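Side-chain contacts in aromatic amino acid aminotransferase I (Candida albicans WO-1, PDB 6HNU), which probably catalyses the pyridoxal-phosphate-dependent transfer of the amino group of aromatic L-amino acids to 2-oxoglutarate, giving the aromatic oxo-acid and L-glutamate: residues D51-E56 against S102-S107; K119-M124 against Y249-M254; S299-P304 against L353-G358. All coordinates share one frame; numbering follows the deposited sequence.

Contact 1. Residues D51-E56 against S102-S107; sequences DYFPFE and SLQYGS. With PLP (pyridoxal-5'-phosphate), chain D; PHE (phenylalanine), chain E.
Phe53, Phe55 and Leu103 meet through the same first rotamer: in each, CG stands anti to the carbonyl carbon (chi1 -60° in Phe53), which turns both rings and the leucine side chain toward the facing loop. The Phe53 ring runs past Leu103 in the opposite direction and uses the rim from CD2 to CZ. Phe53 CD2 rests against Leu103 CB at 3.9 Å, and its CE2 lies 3.7 Å from Leu103 O, so the ring covers backbone as well as side chain. Phe55 crosses the leucine at about a right angle; here the contact is narrower, with the single methyl CD1 of Leu103 reaching CD2 of Phe55 at 3.6 Å. No hydrogen bond joins the two segments.

Gln104 comes across the end of Phe53, its NE2 3.9 Å from Phe53 CZ, with the amide plane turned 70° from the ring. A bend at chi2 (53°) folds this amide back on its own chain: Gln104 OE1 accepts from the backbone N of Tyr105 at 2.9 Å on an in-plane lone pair, while NE2 is given to Pro48 O. With both ends of the amide held, its rotation is fixed.

Tyr105 follows directly. One face of its ring carries the bound phenylalanine, whose CD1 is 3.8 Å from Tyr105 CG and displaced toward the rim. Its OH hydrogen-bonds to O3P of a pyridoxal phosphate that is otherwise held by Ser299, Arg307 and others of the second subunit, and it also bonds to Lys300 NZ of that subunit. The apolar packing involves the two residues that precede Tyr105, a residue lent across the dimer interface to the composite active site characteristic of this aminotransferase family.

Contact 2. Residues K119-M124 against Y249-M254; sequences KEHTDM and YYFLQM. With PLP (pyridoxal-5'-phosphate), chain I.
Cofactor O3 donates to Tyr249 OH at 2.6 Å, and two residues further on Phe251 meets His121, the one pair that joins the segments. His121 CG lies anti to the backbone nitrogen (chi1 172°), which extends the imidazole out from helix 112-126 toward the oncoming phenylalanine. Its leading edge does the touching: His121 NE2 is 3.5 Å from Phe251 CE2, which sits in the imidazole plane, and His121 CE1 is 3.8 Å from Phe251 CZ. The two ring planes make 57°, with centroids 5.5 Å apart. From elsewhere, Tyr352 adds an edge-to-face partner for the histidine.

Phe251 is in turn covered on one face by its neighbour, with CD2 of Tyr250 3.6 Å above its centre. Over one face of the Tyr250 ring comes the amide of Gln253, NE2 3.3 Å above the middle. The same Gln253 NE2 donates to Tyr250 O at 2.8 Å, and Gln253 OE1 accepts from Val280 N, so amide and ring are pinned together.

This compact turn follows strand 242-246, which ends in Asp246 of the cofactor pocket. An aspartate with a tyrosine three residues later, the latter at the cofactor's O3, is the familiar pairing of the fold-type I aminotransferase site.

Contact 3. Residues S299-P304 against L353-G358; sequences SKVLAP and LDWLIG. With PLP (pyridoxal-5'-phosphate), chain I.
Trp355 and Val301 run past each other in opposite directions, and the indole presents its edge rather than a face. Trp355 NE1 donates to Val301 O at 2.9 Å with an N-H...O angle of 154°; the oxygen lies close to the indole plane, but the donor stands above the carbonyl plane, 41° out of it and off the lone pairs. The bond gives a partner to the carbonyl of a buried loop residue. Phe67 meets the indole edge-to-face, and Tyr52 of the second subunit also packs on it.

Val301 CG1, anti to the backbone nitrogen (chi1 172°), is carried by that torsion to two partners: CD1 of Trp355 at 3.9 Å and the CD2 methyl of Leu356 at 3.6 Å. Leu302 comes in obliquely beside them, its CD2 4.1 Å from Trp355 NE1. Two residues before Val301, Ser299 OG donates to phosphate oxygen O2P of the cofactor at 2.7 Å, and Lys300 between them probably occupies the position of the family's Schiff-base lysine.

In the fold, the loop linking strands 292-297 and 309-314 is held on the long helix 334-377, with helix 272-278 alongside, its Phe275 packing on Leu356.

All three contacts are buried, but in different places. Contacts 2 and 3 have centres 10 Å apart and touch: Phe251 CE1 and His121 CE1 each come 4.0 Å from Leu356 CD1, while Tyr249 packs on Lys300 beside the shared cofactor. No other chain touches contact 2. Contacts 1 and 3 both reach the dimer interface, where contact 1 of one subunit packs on the loop of contact 3 in the other: Phe53 and Tyr105 lie on Leu302 and Pro304, both of the second subunit. In contact 1 loop meets loop through apolar packing; contacts 2 and 3 each set a loop against a helix, one through an oblique aromatic pair, the other through an indole-to-carbonyl hydrogen bond.

Contact 1. Residues D51-E56 against S102-S107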
loop_
_atom_site.group_PDB
_atom_site.type_symbol
_atom_site.label_atom_id
_atom_site.label_comp_id
_atom_site.label_asym_id
_atom_site.label_seq_id
_atom_site.Cartn_x
_atom_site.Cartn_y
_atom_site.Cartn_z
ATOM N N ASP B 51 10.275 -17.833 -13.666
ATOM C CA ASP B 51 10.240 -19.317 -13.846
ATOM C C ASP B 51 9.619 -19.992 -12.622
ATOM O O ASP B 51 8.905 -21.007 -12.808
ATOM C CB ASP B 51 11.642 -19.903 -14.064
ATOM C CG ASP B 51 12.448 -19.336 -15.232
ATOM O OD1 ASP B 51 11.996 -18.338 -15.883
ATOM O OD2 ASP B 51 13.538 -19.901 -15.502
ATOM N N TYR B 52 9.849 -19.484 -11.404
ATOM C CA TYR B 52 9.351 -20.148 -10.164
ATOM C C TYR B 52 7.964 -19.624 -9.744
ATOM O O TYR B 52 7.371 -20.284 -8.891
ATOM C CB TYR B 52 10.357 -20.045 -9.007
ATOM C CG TYR B 52 11.739 -20.586 -9.291
ATOM C CD1 TYR B 52 11.969 -21.579 -10.234
ATOM C CD2 TYR B 52 12.842 -20.075 -8.611
ATOM C CE1 TYR B 52 13.254 -22.036 -10.504
ATOM C CE2 TYR B 52 14.128 -20.545 -8.846
ATOM C CZ TYR B 52 14.337 -21.536 -9.790
ATOM O OH TYR B 52 15.611 -21.980 -9.996
ATOM N N PHE B 53 7.472 -18.485 -10.254
ATOM C CA PHE B 53 6.151 -17.922 -9.842
ATOM C C PHE B 53 5.123 -19.050 -9.921
ATOM O O PHE B 53 4.900 -19.560 -11.025
ATOM C CB PHE B 53 5.670 -16.736 -10.689
ATOM C CG PHE B 53 6.562 -15.509 -10.717
ATOM C CD1 PHE B 53 7.645 -15.367 -9.858
ATOM C CD2 PHE B 53 6.271 -14.467 -11.591
ATOM C CE1 PHE B 53 8.447 -14.238 -9.911
ATOM C CE2 PHE B 53 7.077 -13.339 -11.642
ATOM C CZ PHE B 53 8.130 -13.211 -10.774
ATOM N N PRO B 54 4.541 -19.514 -8.786
ATOM C CA PRO B 54 3.683 -20.704 -8.786
ATOM C C PRO B 54 2.245 -20.436 -9.260
ATOM O O PRO B 54 1.317 -20.894 -8.628
ATOM C CB PRO B 54 3.750 -21.145 -7.318
ATOM C CG PRO B 54 3.800 -19.818 -6.564
ATOM C CD PRO B 54 4.721 -18.964 -7.430
ATOM N N PHE B 55 2.101 -19.645 -10.315
ATOM C CA PHE B 55 0.795 -19.218 -10.893
ATOM C C PHE B 55 0.872 -19.312 -12.409
ATOM O O PHE B 55 1.477 -18.447 -13.035
ATOM C CB PHE B 55 0.405 -17.807 -10.452
ATOM C CG PHE B 55 0.403 -17.610 -8.956
ATOM C CD1 PHE B 55 -0.677 -18.005 -8.189
ATOM C CD2 PHE B 55 1.481 -17.017 -8.333
ATOM C CE1 PHE B 55 -0.701 -17.778 -6.821
ATOM C CE2 PHE B 55 1.470 -16.824 -6.960
ATOM C CZ PHE B 55 0.381 -17.190 -6.215
ATOM N N GLU B 56 0.254 -20.355 -12.965
ATOM C CA GLU B 56 0.286 -20.631 -14.422
ATOM C C GLU B 56 -0.767 -19.751 -15.079
ATOM O O GLU B 56 -0.582 -19.317 -16.233
ATOM C CB GLU B 56 0.055 -22.123 -14.729
ATOM C CG GLU B 56 -0.131 -22.401 -16.207
ATOM C CD GLU B 56 1.031 -21.978 -17.072
ATOM O OE1 GLU B 56 2.159 -21.881 -16.521
ATOM O OE2 GLU B 56 0.823 -21.719 -18.292
ATOM N N SER B 102 2.982 -9.112 -14.691
ATOM C CA SER B 102 2.158 -8.452 -13.634
ATOM C C SER B 102 2.588 -8.901 -12.221
ATOM O O SER B 102 2.358 -8.140 -11.275
ATOM C CB SER B 102 0.658 -8.650 -13.884
ATOM O OG SER B 102 0.352 -9.992 -14.239
ATOM N N LEU B 103 3.166 -10.091 -12.051
ATOM C CA LEU B 103 3.635 -10.625 -10.733
ATOM C C LEU B 103 5.148 -10.370 -10.534
ATOM O O LEU B 103 5.691 -10.716 -9.461
ATOM C CB LEU B 103 3.298 -12.123 -10.632
ATOM C CG LEU B 103 1.816 -12.464 -10.581
ATOM C CD1 LEU B 103 1.639 -13.949 -10.304
ATOM C CD2 LEU B 103 1.096 -11.630 -9.513
ATOM N N GLN B 104 5.805 -9.740 -11.512
ATOM C CA GLN B 104 7.206 -9.262 -11.399
ATOM C C GLN B 104 7.207 -7.845 -10.810
ATOM O O GLN B 104 6.248 -7.113 -11.032
ATOM C CB GLN B 104 7.878 -9.282 -12.776
ATOM C CG GLN B 104 9.363 -8.925 -12.765
ATOM C CD GLN B 104 10.170 -9.757 -11.794
ATOM O OE1 GLN B 104 10.227 -9.475 -10.598
ATOM N NE2 GLN B 104 10.799 -10.813 -12.297
ATOM N N TYR B 105 8.282 -7.418 -10.158
ATOM C CA TYR B 105 8.454 -5.972 -9.872
ATOM C C TYR B 105 8.347 -5.212 -11.201
ATOM O O TYR B 105 8.780 -5.730 -12.251
ATOM C CB TYR B 105 9.797 -5.688 -9.219
ATOM C CG TYR B 105 9.988 -6.249 -7.834
ATOM C CD1 TYR B 105 9.422 -5.628 -6.735
ATOM C CD2 TYR B 105 10.750 -7.381 -7.623
ATOM C CE1 TYR B 105 9.651 -6.082 -5.456
ATOM C CE2 TYR B 105 10.950 -7.883 -6.347
ATOM C CZ TYR B 105 10.402 -7.225 -5.264
ATOM O OH TYR B 105 10.599 -7.708 -4.021
ATOM N N GLY B 106 7.784 -4.007 -11.195
ATOM C CA GLY B 106 7.811 -3.164 -12.400
ATOM C C GLY B 106 7.762 -1.687 -12.079
ATOM O O GLY B 106 7.917 -1.326 -10.895
ATOM N N SER B 107 7.529 -0.856 -13.095
ATOM C CA SER B 107 7.466 0.625 -12.972
ATOM C C SER B 107 6.410 0.987 -11.920
ATOM O O SER B 107 5.268 0.429 -11.980
ATOM C CB SER B 107 7.151 1.287 -14.283
ATOM O OG SER B 107 6.880 2.674 -14.075
HETATM N N1 PLP D . 13.913 -5.403 1.793
HETATM C C2 PLP D . 15.095 -5.678 1.246
HETATM C C2A PLP D . 16.310 -5.602 2.096
HETATM C C3 PLP D . 15.206 -6.035 -0.114
HETATM O O3 PLP D . 16.444 -6.275 -0.630
HETATM C C4 PLP D . 14.043 -6.072 -0.909
HETATM C C4A PLP D . 14.148 -6.413 -2.331
HETATM C C5 PLP D . 12.815 -5.776 -0.306
HETATM C C6 PLP D . 12.812 -5.398 1.015
HETATM C C5A PLP D . 11.538 -5.787 -1.094
HETATM O O4P PLP D . 10.435 -6.356 -0.332
HETATM P P PLP D . 8.913 -6.417 -0.850
HETATM O O1P PLP D . 8.399 -4.977 -0.810
HETATM O O2P PLP D . 8.321 -7.378 0.143
HETATM O O3P PLP D . 8.969 -6.989 -2.271
HETATM N N PHE E . 14.627 -5.562 -3.373
HETATM C CA PHE E . 14.403 -5.318 -4.841
HETATM C C PHE E . 15.749 -4.963 -5.500
HETATM O O PHE E . 15.850 -4.031 -6.308
HETATM C CB PHE E . 13.312 -4.255 -5.028
HETATM C CG PHE E . 13.253 -3.611 -6.390
HETATM C CD1 PHE E . 13.267 -4.382 -7.545
HETATM C CD2 PHE E . 13.191 -2.231 -6.515
HETATM C CE1 PHE E . 13.212 -3.785 -8.797
HETATM C CE2 PHE E . 13.130 -1.639 -7.768
HETATM C CZ PHE E . 13.135 -2.415 -8.906
HETATM O OXT PHE E . 16.782 -5.610 -5.237
#

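Contact 2. Residues K119-M124 against Y249-M254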
loop_
_atom_site.group_PDB
_atom_site.type_symbol
_atom_site.label_atom_id
_atom_site.label_comp_id
_atom_site.label_asym_id
_atom_site.label_seq_id
_atom_site.Cartn_x
_atom_site.Cartn_y
_atom_site.Cartn_z
ATOM N N LYS B 119 -6.366 6.032 -18.432
ATOM C CA LYS B 119 -6.113 7.368 -19.012
ATOM C C LYS B 119 -7.189 7.695 -20.053
ATOM O O LYS B 119 -7.689 8.834 -20.066
ATOM C CB LYS B 119 -4.688 7.470 -19.546
ATOM C CG LYS B 119 -4.318 8.873 -19.970
ATOM C CD LYS B 119 -2.831 9.098 -20.256
ATOM C CE LYS B 119 -2.507 10.548 -20.533
ATOM N NZ LYS B 119 -1.048 10.788 -20.651
ATOM N N GLU B 120 -7.561 6.745 -20.907
ATOM C CA GLU B 120 -8.632 6.960 -21.899
ATOM C C GLU B 120 -9.943 7.273 -21.165
ATOM O O GLU B 120 -10.629 8.200 -21.568
ATOM C CB GLU B 120 -8.833 5.725 -22.759
ATOM C CG GLU B 120 -7.681 5.488 -23.725
ATOM C CD GLU B 120 -7.698 4.160 -24.475
ATOM O OE1 GLU B 120 -8.347 3.163 -24.028
ATOM O OE2 GLU B 120 -7.025 4.111 -25.509
ATOM N N HIS B 121 -10.274 6.474 -20.156
ATOM C CA HIS B 121 -11.455 6.697 -19.282
ATOM C C HIS B 121 -11.456 8.138 -18.756
ATOM O O HIS B 121 -12.478 8.877 -18.969
ATOM C CB HIS B 121 -11.508 5.672 -18.168
ATOM C CG HIS B 121 -12.567 5.999 -17.165
ATOM N ND1 HIS B 121 -13.924 5.844 -17.438
ATOM C CD2 HIS B 121 -12.468 6.528 -15.920
ATOM C CE1 HIS B 121 -14.617 6.257 -16.384
ATOM N NE2 HIS B 121 -13.740 6.693 -15.431
ATOM N N THR B 122 -10.348 8.541 -18.140
ATOM C CA THR B 122 -10.179 9.895 -17.541
ATOM C C THR B 122 -10.436 10.972 -18.607
ATOM O O THR B 122 -11.222 11.894 -18.349
ATOM C CB THR B 122 -8.813 10.016 -16.868
ATOM O OG1 THR B 122 -8.803 9.058 -15.811
ATOM C CG2 THR B 122 -8.534 11.397 -16.312
ATOM N N ASP B 123 -9.825 10.857 -19.795
ATOM C CA ASP B 123 -9.953 11.920 -20.814
ATOM C C ASP B 123 -11.370 11.959 -21.401
ATOM O O ASP B 123 -11.863 13.062 -21.686
ATOM C CB ASP B 123 -8.895 11.774 -21.902
ATOM C CG ASP B 123 -8.473 13.109 -22.504
ATOM O OD1 ASP B 123 -8.728 14.174 -21.872
ATOM O OD2 ASP B 123 -7.800 13.059 -23.530
ATOM N N MET B 124 -11.998 10.803 -21.638
ATOM C CA MET B 124 -13.357 10.717 -22.223
ATOM C C MET B 124 -14.334 11.448 -21.303
ATOM O O MET B 124 -15.234 12.105 -21.787
ATOM C CB MET B 124 -13.704 9.232 -22.298
ATOM C CG MET B 124 -14.969 8.898 -22.955
ATOM S SD MET B 124 -15.296 7.145 -22.645
ATOM C CE MET B 124 -13.712 6.369 -22.881
ATOM N N TYR B 249 -16.856 8.590 -4.942
ATOM C CA TYR B 249 -18.321 8.481 -5.134
ATOM C C TYR B 249 -18.746 9.165 -6.439
ATOM O O TYR B 249 -19.945 9.309 -6.660
ATOM C CB TYR B 249 -19.064 9.109 -3.949
ATOM C CG TYR B 249 -18.658 8.636 -2.577
ATOM C CD1 TYR B 249 -18.847 7.330 -2.173
ATOM C CD2 TYR B 249 -18.087 9.507 -1.675
ATOM C CE1 TYR B 249 -18.497 6.900 -0.904
ATOM C CE2 TYR B 249 -17.755 9.109 -0.398
ATOM C CZ TYR B 249 -17.947 7.801 -0.008
ATOM O OH TYR B 249 -17.627 7.363 1.251
ATOM N N TYR B 250 -17.800 9.585 -7.297
ATOM C CA TYR B 250 -18.126 10.329 -8.530
ATOM C C TYR B 250 -19.163 9.582 -9.366
ATOM O O TYR B 250 -20.035 10.219 -9.912
ATOM C CB TYR B 250 -16.887 10.577 -9.393
ATOM C CG TYR B 250 -17.164 11.500 -10.553
ATOM C CD1 TYR B 250 -17.247 12.872 -10.370
ATOM C CD2 TYR B 250 -17.327 11.002 -11.834
ATOM C CE1 TYR B 250 -17.470 13.733 -11.422
ATOM C CE2 TYR B 250 -17.565 11.846 -12.901
ATOM C CZ TYR B 250 -17.652 13.206 -12.696
ATOM O OH TYR B 250 -17.884 14.037 -13.721
ATOM N N PHE B 251 -19.124 8.262 -9.429
ATOM C CA PHE B 251 -20.020 7.495 -10.322
ATOM C C PHE B 251 -21.232 7.013 -9.514
ATOM O O PHE B 251 -21.982 6.165 -10.014
ATOM C CB PHE B 251 -19.214 6.429 -11.077
ATOM C CG PHE B 251 -18.418 7.024 -12.207
ATOM C CD1 PHE B 251 -19.052 7.760 -13.201
ATOM C CD2 PHE B 251 -17.038 6.950 -12.223
ATOM C CE1 PHE B 251 -18.324 8.362 -14.210
ATOM C CE2 PHE B 251 -16.306 7.574 -13.232
ATOM C CZ PHE B 251 -16.956 8.264 -14.229
ATOM N N LEU B 252 -21.449 7.565 -8.301
ATOM C CA LEU B 252 -22.728 7.370 -7.578
ATOM C C LEU B 252 -23.592 8.611 -7.796
ATOM O O LEU B 252 -24.571 8.787 -7.042
ATOM C CB LEU B 252 -22.473 7.115 -6.088
ATOM C CG LEU B 252 -21.514 5.962 -5.784
ATOM C CD1 LEU B 252 -21.499 5.646 -4.307
ATOM C CD2 LEU B 252 -21.870 4.715 -6.574
ATOM N N GLN B 253 -23.289 9.428 -8.809
ATOM C CA GLN B 253 -24.260 10.451 -9.281
ATOM C C GLN B 253 -25.584 9.770 -9.668
ATOM O O GLN B 253 -25.587 8.602 -10.132
ATOM C CB GLN B 253 -23.672 11.315 -10.380
ATOM C CG GLN B 253 -22.622 12.272 -9.826
ATOM C CD GLN B 253 -21.922 13.038 -10.906
ATOM O OE1 GLN B 253 -22.484 13.934 -11.524
ATOM N NE2 GLN B 253 -20.690 12.641 -11.211
ATOM N N MET B 254 -26.687 10.496 -9.455
ATOM C CA MET B 254 -28.045 9.953 -9.619
ATOM C C MET B 254 -28.878 10.957 -10.407
ATOM O O MET B 254 -28.498 12.129 -10.494
ATOM C CB MET B 254 -28.700 9.695 -8.258
ATOM C CG MET B 254 -28.035 8.578 -7.489
ATOM S SD MET B 254 -28.585 8.448 -5.773
ATOM C CE MET B 254 -27.953 10.026 -5.186
HETATM N N1 PLP I . -12.062 8.907 0.628
HETATM C C2 PLP I . -13.283 9.137 1.118
HETATM C C2A PLP I . -13.732 10.546 1.285
HETATM C C3 PLP I . -14.128 8.089 1.478
HETATM O O3 PLP I . -15.337 8.396 2.038
HETATM C C4 PLP I . -13.668 6.764 1.333
HETATM C C4A PLP I . -14.525 5.651 1.734
HETATM C C5 PLP I . -12.400 6.541 0.781
HETATM C C6 PLP I . -11.633 7.636 0.473
HETATM C C5A PLP I . -11.816 5.154 0.666
HETATM O O4P PLP I . -11.224 4.947 -0.645
HETATM P P PLP I . -10.428 3.682 -1.047
HETATM O O1P PLP I . -10.203 3.946 -2.519
HETATM O O2P PLP I . -11.343 2.463 -0.745
HETATM O O3P PLP I . -9.148 3.654 -0.216
#

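Contact 3. Residues S299-P304 against L353-G358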
loop_
_atom_site.group_PDB
_atom_site.type_symbol
_atom_site.label_atom_id
_atom_site.label_comp_id
_atom_site.label_asym_id
_atom_site.label_seq_id
_atom_site.Cartn_x
_atom_site.Cartn_y
_atom_site.Cartn_z
ATOM N N SER B 299 -13.089 1.369 -5.624
ATOM C CA SER B 299 -13.681 0.771 -4.398
ATOM C C SER B 299 -15.204 0.776 -4.442
ATOM O O SER B 299 -15.770 -0.268 -4.066
ATOM C CB SER B 299 -13.134 1.410 -3.133
ATOM O OG SER B 299 -11.785 1.044 -3.001
ATOM N N LYS B 300 -15.846 1.870 -4.843
ATOM C CA LYS B 300 -17.318 2.000 -4.761
ATOM C C LYS B 300 -17.963 1.586 -6.091
ATOM O O LYS B 300 -19.214 1.616 -6.174
ATOM C CB LYS B 300 -17.767 3.425 -4.459
ATOM C CG LYS B 300 -16.963 4.188 -3.430
ATOM C CD LYS B 300 -16.892 3.542 -2.108
ATOM C CE LYS B 300 -16.014 4.381 -1.199
ATOM N NZ LYS B 300 -15.966 3.842 0.176
ATOM N N VAL B 301 -17.138 1.230 -7.089
ATOM C CA VAL B 301 -17.588 0.925 -8.478
ATOM C C VAL B 301 -17.458 -0.578 -8.733
ATOM O O VAL B 301 -18.434 -1.201 -9.216
ATOM C CB VAL B 301 -16.833 1.761 -9.522
ATOM C CG1 VAL B 301 -17.167 1.288 -10.921
ATOM C CG2 VAL B 301 -17.113 3.251 -9.368
ATOM N N LEU B 302 -16.315 -1.179 -8.422
ATOM C CA LEU B 302 -16.105 -2.625 -8.611
ATOM C C LEU B 302 -16.126 -3.296 -7.236
ATOM O O LEU B 302 -17.140 -3.977 -6.928
ATOM C CB LEU B 302 -14.793 -2.840 -9.373
ATOM C CG LEU B 302 -14.701 -2.224 -10.769
ATOM C CD1 LEU B 302 -13.373 -2.598 -11.405
ATOM C CD2 LEU B 302 -15.856 -2.634 -11.692
ATOM N N ALA B 303 -15.090 -3.117 -6.410
ATOM C CA ALA B 303 -15.060 -3.693 -5.042
ATOM C C ALA B 303 -13.935 -3.037 -4.242
ATOM O O ALA B 303 -12.867 -2.789 -4.782
ATOM C CB ALA B 303 -14.894 -5.194 -5.101
ATOM N N PRO B 304 -14.124 -2.774 -2.938
ATOM C CA PRO B 304 -13.048 -2.219 -2.114
ATOM C C PRO B 304 -11.755 -3.052 -2.100
ATOM O O PRO B 304 -10.658 -2.475 -2.009
ATOM C CB PRO B 304 -13.669 -2.174 -0.706
ATOM C CG PRO B 304 -15.166 -2.149 -0.928
ATOM C CD PRO B 304 -15.391 -2.950 -2.189
ATOM N N LEU B 353 -18.913 1.874 -19.342
ATOM C CA LEU B 353 -19.984 2.894 -19.312
ATOM C C LEU B 353 -21.313 2.204 -18.984
ATOM O O LEU B 353 -22.064 2.777 -18.198
ATOM C CB LEU B 353 -20.023 3.644 -20.638
ATOM C CG LEU B 353 -18.874 4.601 -20.883
ATOM C CD1 LEU B 353 -18.961 5.160 -22.302
ATOM C CD2 LEU B 353 -18.845 5.732 -19.853
ATOM N N ASP B 354 -21.623 1.041 -19.585
ATOM C CA ASP B 354 -22.887 0.347 -19.267
ATOM C C ASP B 354 -22.932 0.070 -17.757
ATOM O O ASP B 354 -24.035 0.141 -17.128
ATOM C CB ASP B 354 -23.047 -0.956 -20.050
ATOM C CG ASP B 354 -23.184 -0.834 -21.563
ATOM O OD1 ASP B 354 -23.746 0.160 -22.023
ATOM O OD2 ASP B 354 -22.801 -1.804 -22.245
ATOM N N TRP B 355 -21.800 -0.348 -17.200
ATOM C CA TRP B 355 -21.715 -0.685 -15.770
ATOM C C TRP B 355 -22.017 0.567 -14.938
ATOM O O TRP B 355 -22.824 0.480 -13.973
ATOM C CB TRP B 355 -20.355 -1.291 -15.437
ATOM C CG TRP B 355 -20.227 -1.574 -13.980
ATOM C CD1 TRP B 355 -19.681 -0.770 -13.021
ATOM C CD2 TRP B 355 -20.726 -2.729 -13.317
ATOM N NE1 TRP B 355 -19.736 -1.392 -11.809
ATOM C CE2 TRP B 355 -20.390 -2.585 -11.947
ATOM C CE3 TRP B 355 -21.349 -3.907 -13.745
ATOM C CZ2 TRP B 355 -20.667 -3.573 -11.007
ATOM C CZ3 TRP B 355 -21.627 -4.880 -12.807
ATOM C CH2 TRP B 355 -21.304 -4.718 -11.456
ATOM N N LEU B 356 -21.400 1.689 -15.283
ATOM C CA LEU B 356 -21.584 2.981 -14.555
ATOM C C LEU B 356 -23.025 3.483 -14.710
ATOM O O LEU B 356 -23.562 4.058 -13.736
ATOM C CB LEU B 356 -20.560 3.987 -15.075
ATOM C CG LEU B 356 -19.110 3.545 -14.948
ATOM C CD1 LEU B 356 -18.220 4.624 -15.518
ATOM C CD2 LEU B 356 -18.727 3.232 -13.498
ATOM N N ILE B 357 -23.696 3.191 -15.839
ATOM C CA ILE B 357 -25.109 3.604 -16.053
ATOM C C ILE B 357 -26.033 2.718 -15.199
ATOM O O ILE B 357 -26.993 3.239 -14.608
ATOM C CB ILE B 357 -25.403 3.567 -17.574
ATOM C CG1 ILE B 357 -24.737 4.763 -18.254
ATOM C CG2 ILE B 357 -26.899 3.507 -17.856
ATOM C CD1 ILE B 357 -24.521 4.567 -19.721
ATOM N N GLY B 358 -25.717 1.434 -15.080
ATOM C CA GLY B 358 -26.400 0.478 -14.195
ATOM C C GLY B 358 -26.207 0.889 -12.736
ATOM O O GLY B 358 -27.194 0.885 -11.956
HETATM N N1 PLP I . -12.062 8.907 0.628
HETATM C C2 PLP I . -13.283 9.137 1.118
HETATM C C2A PLP I . -13.732 10.546 1.285
HETATM C C3 PLP I . -14.128 8.089 1.478
HETATM O O3 PLP I . -15.337 8.396 2.038
HETATM C C4 PLP I . -13.668 6.764 1.333
HETATM C C4A PLP I . -14.525 5.651 1.734
HETATM C C5 PLP I . -12.400 6.541 0.781
HETATM C C6 PLP I . -11.633 7.636 0.473
HETATM C C5A PLP I . -11.816 5.154 0.666
HETATM O O4P PLP I . -11.224 4.947 -0.645
HETATM P P PLP I . -10.428 3.682 -1.047
HETATM O O1P PLP I . -10.203 3.946 -2.519
HETATM O O2P PLP I . -11.343 2.463 -0.745
HETATM O O3P PLP I . -9.148 3.654 -0.216
#